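Local structure of lombricine kinase (Urechis caupo, 3JPZ) at residues A[40-43]-A[44-48]; A[139-142]-A[143-147]. The protein catalyses, as a dimeric ATP:guanido phosphotransferase, the reversible transfer of a phosphoryl group between ATP and the guanidino compound lombricine. All coordinates share one frame; numbering follows the deposited sequence.

Interaction 1. Residues A[40-43]-A[44-48]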
ATOM      1  N   HIS A  40      -8.564 -13.770  15.278  1.00 22.69           N
ATOM      2  CA  HIS A  40      -7.270 -13.384  14.729  1.00 24.94           C
ATOM      3  C   HIS A  40      -7.095 -11.863  14.732  1.00 30.36           C
ATOM      4  O   HIS A  40      -6.109 -11.339  14.208  1.00 17.80           O
ATOM      5  CB  HIS A  40      -7.081 -13.953  13.323  1.00 17.99           C
ATOM      6  CG  HIS A  40      -7.202 -15.443  13.252  1.00 30.95           C
ATOM      7  ND1 HIS A  40      -8.239 -16.076  12.601  1.00 34.50           N
ATOM      8  CD2 HIS A  40      -6.416 -16.427  13.752  1.00 33.99           C
ATOM      9  CE1 HIS A  40      -8.083 -17.385  12.697  1.00 44.91           C
ATOM     10  NE2 HIS A  40      -6.986 -17.624  13.393  1.00 32.54           N
ATOM     11  N   GLY A  41      -8.054 -11.161  15.326  1.00 17.67           N
ATOM     12  CA  GLY A  41      -7.924  -9.735  15.559  1.00 20.54           C
ATOM     13  C   GLY A  41      -8.363  -8.887  14.383  1.00 25.78           C
ATOM     14  O   GLY A  41      -8.156  -7.676  14.365  1.00 21.83           O
ATOM     15  N   VAL A  42      -8.956  -9.523  13.385  1.00 16.27           N
ATOM     16  CA  VAL A  42      -9.547  -8.779  12.283  1.00 21.53           C
ATOM     17  C   VAL A  42     -10.661  -7.894  12.826  1.00 14.65           C
ATOM     18  O   VAL A  42     -11.482  -8.333  13.625  1.00 29.97           O
ATOM     19  CB  VAL A  42     -10.121  -9.709  11.207  1.00 17.93           C
ATOM     20  CG1 VAL A  42     -10.834  -8.892  10.131  1.00 26.00           C
ATOM     21  CG2 VAL A  42      -9.018 -10.549  10.602  1.00 15.34           C
ATOM     22  N   THR A  43     -10.690  -6.648  12.371  1.00 21.84           N
ATOM     23  CA  THR A  43     -11.681  -5.684  12.818  1.00 18.45           C
ATOM     24  C   THR A  43     -12.493  -5.173  11.638  1.00 19.34           C
ATOM     25  O   THR A  43     -12.093  -5.337  10.491  1.00 12.87           O
ATOM     26  CB  THR A  43     -11.000  -4.455  13.418  1.00 26.84           C
ATOM     27  OG1 THR A  43     -10.311  -3.760  12.374  1.00 13.69           O
ATOM     28  CG2 THR A  43     -10.007  -4.857  14.494  1.00 16.28           C
ATOM     29  N   VAL A  44     -13.621  -4.530  11.923  1.00 15.34           N
ATOM     30  CA  VAL A  44     -14.448  -3.969  10.866  1.00 28.58           C
ATOM     31  C   VAL A  44     -13.608  -3.033  10.005  1.00 15.34           C
ATOM     32  O   VAL A  44     -13.696  -3.058   8.783  1.00 15.37           O
ATOM     33  CB  VAL A  44     -15.682  -3.217  11.423  1.00 30.13           C
ATOM     34  CG1 VAL A  44     -15.276  -1.908  12.099  1.00 12.66           C
ATOM     35  CG2 VAL A  44     -16.687  -2.954  10.309  1.00 34.36           C
ATOM     36  N   ASP A  45     -12.770  -2.230  10.653  1.00 18.82           N
ATOM     37  CA  ASP A  45     -11.932  -1.282   9.944  1.00 18.90           C
ATOM     38  C   ASP A  45     -11.048  -1.972   8.929  1.00 20.70           C
ATOM     39  O   ASP A  45     -10.909  -1.493   7.816  1.00 13.91           O
ATOM     40  CB  ASP A  45     -11.083  -0.470  10.917  1.00 40.54           C
ATOM     41  CG  ASP A  45     -11.761   0.806  11.333  1.00 41.21           C
ATOM     42  OD1 ASP A  45     -12.927   1.000  10.925  1.00 19.70           O
ATOM     43  OD2 ASP A  45     -11.133   1.611  12.051  1.00 34.84           O
ATOM     44  N   LYS A  46     -10.451  -3.093   9.324  1.00 13.33           N
ATOM     45  CA  LYS A  46      -9.647  -3.904   8.412  1.00 22.36           C
ATOM     46  C   LYS A  46     -10.438  -4.377   7.186  1.00 25.73           C
ATOM     47  O   LYS A  46      -9.968  -4.268   6.057  1.00  9.34           O
ATOM     48  CB  LYS A  46      -9.101  -5.136   9.139  1.00 13.34           C
ATOM     49  CG  LYS A  46      -8.303  -6.055   8.232  1.00 24.55           C
ATOM     50  CD  LYS A  46      -7.012  -5.399   7.805  1.00 11.74           C
ATOM     51  CE  LYS A  46      -6.352  -6.149   6.685  1.00  9.77           C
ATOM     52  NZ  LYS A  46      -5.031  -5.542   6.340  1.00 11.39           N
ATOM     53  N   VAL A  47     -11.625  -4.932   7.398  1.00 20.05           N
ATOM     54  CA  VAL A  47     -12.336  -5.538   6.280  1.00 15.84           C
ATOM     55  C   VAL A  47     -12.926  -4.485   5.351  1.00 15.54           C
ATOM     56  O   VAL A  47     -13.206  -4.769   4.190  1.00 17.33           O
ATOM     57  CB  VAL A  47     -13.434  -6.509   6.739  1.00 15.49           C
ATOM     58  CG1 VAL A  47     -12.837  -7.560   7.666  1.00 18.19           C
ATOM     59  CG2 VAL A  47     -14.587  -5.759   7.412  1.00 10.89           C
ATOM     60  N   ILE A  48     -13.091  -3.262   5.843  1.00 13.81           N
ATOM     61  CA  ILE A  48     -13.673  -2.211   5.003  1.00 16.51           C
ATOM     62  C   ILE A  48     -12.647  -1.215   4.485  1.00 12.74           C
ATOM     63  O   ILE A  48     -12.988  -0.315   3.718  1.00 21.26           O
ATOM     64  CB  ILE A  48     -14.778  -1.431   5.737  1.00 10.37           C
ATOM     65  CG1 ILE A  48     -14.180  -0.594   6.868  1.00 10.84           C
ATOM     66  CG2 ILE A  48     -15.842  -2.382   6.258  1.00 19.23           C
ATOM     67  CD1 ILE A  48     -15.090   0.481   7.364  1.00 11.18           C
TER
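Val44, the first residue of helix 44-53, follows directly on Thr43; its CB, 3.7 Å from Thr43 C, points away from the preceding loop overall, and its side chain packs on Tyr30 and Leu33 of helix 27-33. Asp45 brings its CB to 3.7 Å from Thr43 OG1, while its carboxylate leads outward: OD1 is hydrogen-bonded to Tyr30 OH and forms a salt bridge with Arg135 of the second subunit. Lys46 N donates to the side chain of Thr43 at OG1, at 3.1 Å and with a nearly straight N-H...O angle of 165°. Thr43 is thus the N-cap of the helix in the N-terminal domain of this phosphagen kinase; its chi1 of 67° sets OG1 between its own N and carbonyl carbon, facing the first turn. The Lys46 chain bends at chi2 (68°) and carries NZ off to the carbonyl oxygens of Pro131 and Ser192. Val47 N closes the first turn with a 3.2 Å bond to Thr43 O. The valine side chain crosses that of Val42 at about a right angle, Val47 CG1 to Val42 CG1 at a tight 3.4 Å.

Interaction 2. Residues A[139-142]-A[143-147]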
ATOM      1  N   ARG A 139       3.862 -18.405   5.727  1.00 28.91           N
ATOM      2  CA  ARG A 139       4.834 -19.457   5.499  1.00 23.22           C
ATOM      3  C   ARG A 139       4.209 -20.807   5.795  1.00 18.28           C
ATOM      4  O   ARG A 139       4.571 -21.792   5.176  1.00 24.38           O
ATOM      5  CB  ARG A 139       6.071 -19.256   6.381  1.00 29.06           C
ATOM      6  CG  ARG A 139       7.021 -18.187   5.879  1.00 21.61           C
ATOM      7  CD  ARG A 139       7.813 -17.607   7.031  1.00 30.67           C
ATOM      8  NE  ARG A 139       8.668 -16.501   6.617  1.00 27.03           N
ATOM      9  CZ  ARG A 139       9.483 -15.851   7.438  1.00 36.71           C
ATOM     10  NH1 ARG A 139       9.554 -16.200   8.721  1.00 26.57           N
ATOM     11  NH2 ARG A 139      10.228 -14.856   6.973  1.00 19.53           N
ATOM     12  N   GLU A 140       3.285 -20.841   6.753  1.00 28.48           N
ATOM     13  CA  GLU A 140       2.562 -22.061   7.100  1.00 27.28           C
ATOM     14  C   GLU A 140       1.585 -22.452   5.993  1.00 26.90           C
ATOM     15  O   GLU A 140       1.424 -23.628   5.700  1.00 27.42           O
ATOM     16  CB  GLU A 140       1.821 -21.893   8.429  1.00 41.16           C
ATOM     17  CG  GLU A 140       0.958 -23.088   8.831  1.00 38.31           C
ATOM     18  CD  GLU A 140       1.768 -24.346   9.095  1.00 36.52           C
ATOM     19  OE1 GLU A 140       3.010 -24.274   9.045  1.00 30.09           O
ATOM     20  OE2 GLU A 140       1.161 -25.408   9.347  1.00 49.45           O
ATOM     21  N   VAL A 141       0.926 -21.474   5.380  1.00 17.56           N
ATOM     22  CA  VAL A 141       0.140 -21.758   4.184  1.00 17.10           C
ATOM     23  C   VAL A 141       1.045 -22.363   3.111  1.00 17.55           C
ATOM     24  O   VAL A 141       0.774 -23.449   2.596  1.00 19.09           O
ATOM     25  CB  VAL A 141      -0.529 -20.502   3.592  1.00 16.06           C
ATOM     26  CG1 VAL A 141      -1.207 -20.862   2.296  1.00 15.69           C
ATOM     27  CG2 VAL A 141      -1.533 -19.916   4.558  1.00 15.85           C
ATOM     28  N   GLU A 142       2.128 -21.666   2.782  1.00 17.64           N
ATOM     29  CA  GLU A 142       3.055 -22.149   1.767  1.00 18.00           C
ATOM     30  C   GLU A 142       3.561 -23.551   2.101  1.00 34.72           C
ATOM     31  O   GLU A 142       3.708 -24.385   1.216  1.00 32.57           O
ATOM     32  CB  GLU A 142       4.251 -21.213   1.613  1.00 17.32           C
ATOM     33  CG  GLU A 142       5.272 -21.696   0.574  1.00 17.76           C
ATOM     34  CD  GLU A 142       6.553 -20.892   0.593  1.00 23.42           C
ATOM     35  OE1 GLU A 142       7.018 -20.534   1.694  1.00 20.04           O
ATOM     36  OE2 GLU A 142       7.100 -20.613  -0.491  1.00 32.42           O
ATOM     37  N   ARG A 143       3.833 -23.811   3.374  1.00 19.63           N
ATOM     38  CA  ARG A 143       4.401 -25.093   3.753  1.00 20.47           C
ATOM     39  C   ARG A 143       3.362 -26.177   3.565  1.00 24.14           C
ATOM     40  O   ARG A 143       3.634 -27.216   2.977  1.00 34.93           O
ATOM     41  CB  ARG A 143       4.868 -25.095   5.201  1.00 21.55           C
ATOM     42  CG  ARG A 143       5.468 -26.430   5.607  1.00 26.51           C
ATOM     43  CD  ARG A 143       5.991 -26.425   7.032  1.00 35.86           C
ATOM     44  NE  ARG A 143       4.914 -26.511   8.013  1.00 54.39           N
ATOM     45  CZ  ARG A 143       4.174 -27.597   8.225  1.00 67.62           C
ATOM     46  NH1 ARG A 143       4.377 -28.701   7.516  1.00 58.78           N
ATOM     47  NH2 ARG A 143       3.218 -27.575   9.144  1.00 78.58           N
ATOM     48  N   VAL A 144       2.165 -25.922   4.074  1.00 29.38           N
ATOM     49  CA  VAL A 144       1.081 -26.884   4.009  1.00 32.97           C
ATOM     50  C   VAL A 144       0.789 -27.269   2.561  1.00 36.36           C
ATOM     51  O   VAL A 144       0.769 -28.445   2.214  1.00 25.62           O
ATOM     52  CB  VAL A 144      -0.184 -26.314   4.681  1.00 35.70           C
ATOM     53  CG1 VAL A 144      -1.395 -27.177   4.395  1.00 26.31           C
ATOM     54  CG2 VAL A 144       0.037 -26.182   6.185  1.00 28.94           C
ATOM     55  N   ILE A 145       0.576 -26.270   1.713  1.00 25.97           N
ATOM     56  CA  ILE A 145       0.244 -26.522   0.317  1.00 24.94           C
ATOM     57  C   ILE A 145       1.401 -27.205  -0.414  1.00 25.23           C
ATOM     58  O   ILE A 145       1.202 -28.149  -1.169  1.00 30.77           O
ATOM     59  CB  ILE A 145      -0.134 -25.206  -0.392  1.00 22.51           C
ATOM     60  CG1 ILE A 145      -1.351 -24.583   0.296  1.00 20.41           C
ATOM     61  CG2 ILE A 145      -0.422 -25.454  -1.849  1.00 17.16           C
ATOM     62  CD1 ILE A 145      -1.699 -23.194  -0.196  1.00 29.89           C
ATOM     63  N   THR A 146       2.616 -26.738  -0.172  1.00 27.51           N
ATOM     64  CA  THR A 146       3.784 -27.234  -0.898  1.00 21.42           C
ATOM     65  C   THR A 146       4.152 -28.683  -0.533  1.00 26.69           C
ATOM     66  O   THR A 146       4.500 -29.473  -1.409  1.00 27.98           O
ATOM     67  CB  THR A 146       5.009 -26.316  -0.675  1.00 51.20           C
ATOM     68  OG1 THR A 146       6.039 -26.635  -1.618  1.00 57.31           O
ATOM     69  CG2 THR A 146       5.548 -26.471   0.731  1.00 38.26           C
ATOM     70  N   THR A 147       4.069 -29.043   0.745  1.00 28.96           N
ATOM     71  CA  THR A 147       4.398 -30.414   1.141  1.00 38.45           C
ATOM     72  C   THR A 147       3.254 -31.358   0.773  1.00 43.63           C
ATOM     73  O   THR A 147       3.476 -32.519   0.437  1.00 45.21           O
ATOM     74  CB  THR A 147       4.756 -30.541   2.641  1.00 46.24           C
ATOM     75  OG1 THR A 147       5.043 -31.911   2.946  1.00 64.09           O
ATOM     76  CG2 THR A 147       3.625 -30.063   3.525  1.00 32.85           C
TER
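Arg143, Val144 and Ile145 donate their backbone N-H groups to the carbonyl oxygens of Arg139, Glu140 and Val141, the i to i+4 ladder of an alpha-helix, with the Ile145 N to Val141 O bond (3.0 Å) almost straight at 177°. One turn apart on one side of the helix, Glu140 and Arg143 form an i to i+3 salt bridge, their side chains lying alongside and pointing the same way. Arg143 NE donates to Glu140 OE1 at 3.1 Å, meeting the oxygen on its syn side but somewhat out of the carboxylate plane. Arg143 NH2 adds two weak bonds, at 3.3 Å to Glu140 OE1 and 3.0 Å to Glu140 OE2. The carboxylate and guanidinium planes are turned 52° apart, and both NH2 bonds are strongly bent. Both chains curl to meet: Glu140 bends at chi2 (64°), Arg143 at chi3. Glu140 OE2 also rests 3.4 Å from the methyl Val144 CG2 and has a long, weak ion pair with Arg256. On another side of the helix Val141 and Ile145 run side by side, Val141 CG1 pressed to within 3.4 Å of Ile145 CD1. Arg139 reaches outward to Asp200 and to the carbonyl oxygens of Ala9 and Phe11 of the second subunit. Helix 135-149 packs against the large antiparallel sheet of the catalytic domain: Ile145 and Glu142 touch Ile216 of strand 212-216, the outstretched Glu142 is hydrogen-bonded through OE2 to Tyr160 OH of strand 158-162, and Val141 meets Asn217 and His221 in the loop that leads to strand 222-229.

Along the chain, interaction 1 comes first, where the loop after helix 27-33 turns into helix 44-53; interaction 2 follows about ninety residues later, within helix 135-149. Each is a local contact in one unbroken piece of chain, so neither encloses a long loop, and the two stand in series without nesting or crossing. The centres of interactions 1 and 2 are about 24 Å apart, and they do not touch. Interaction 1 belongs to the helical N-terminal domain, whereas interaction 2 is internal to helix 135-149, which lies on the sheet of the catalytic domain. Both meet the second subunit; interaction 1 does so at the start of that subunit's copy of helix 135-149, the helix that carries interaction 2.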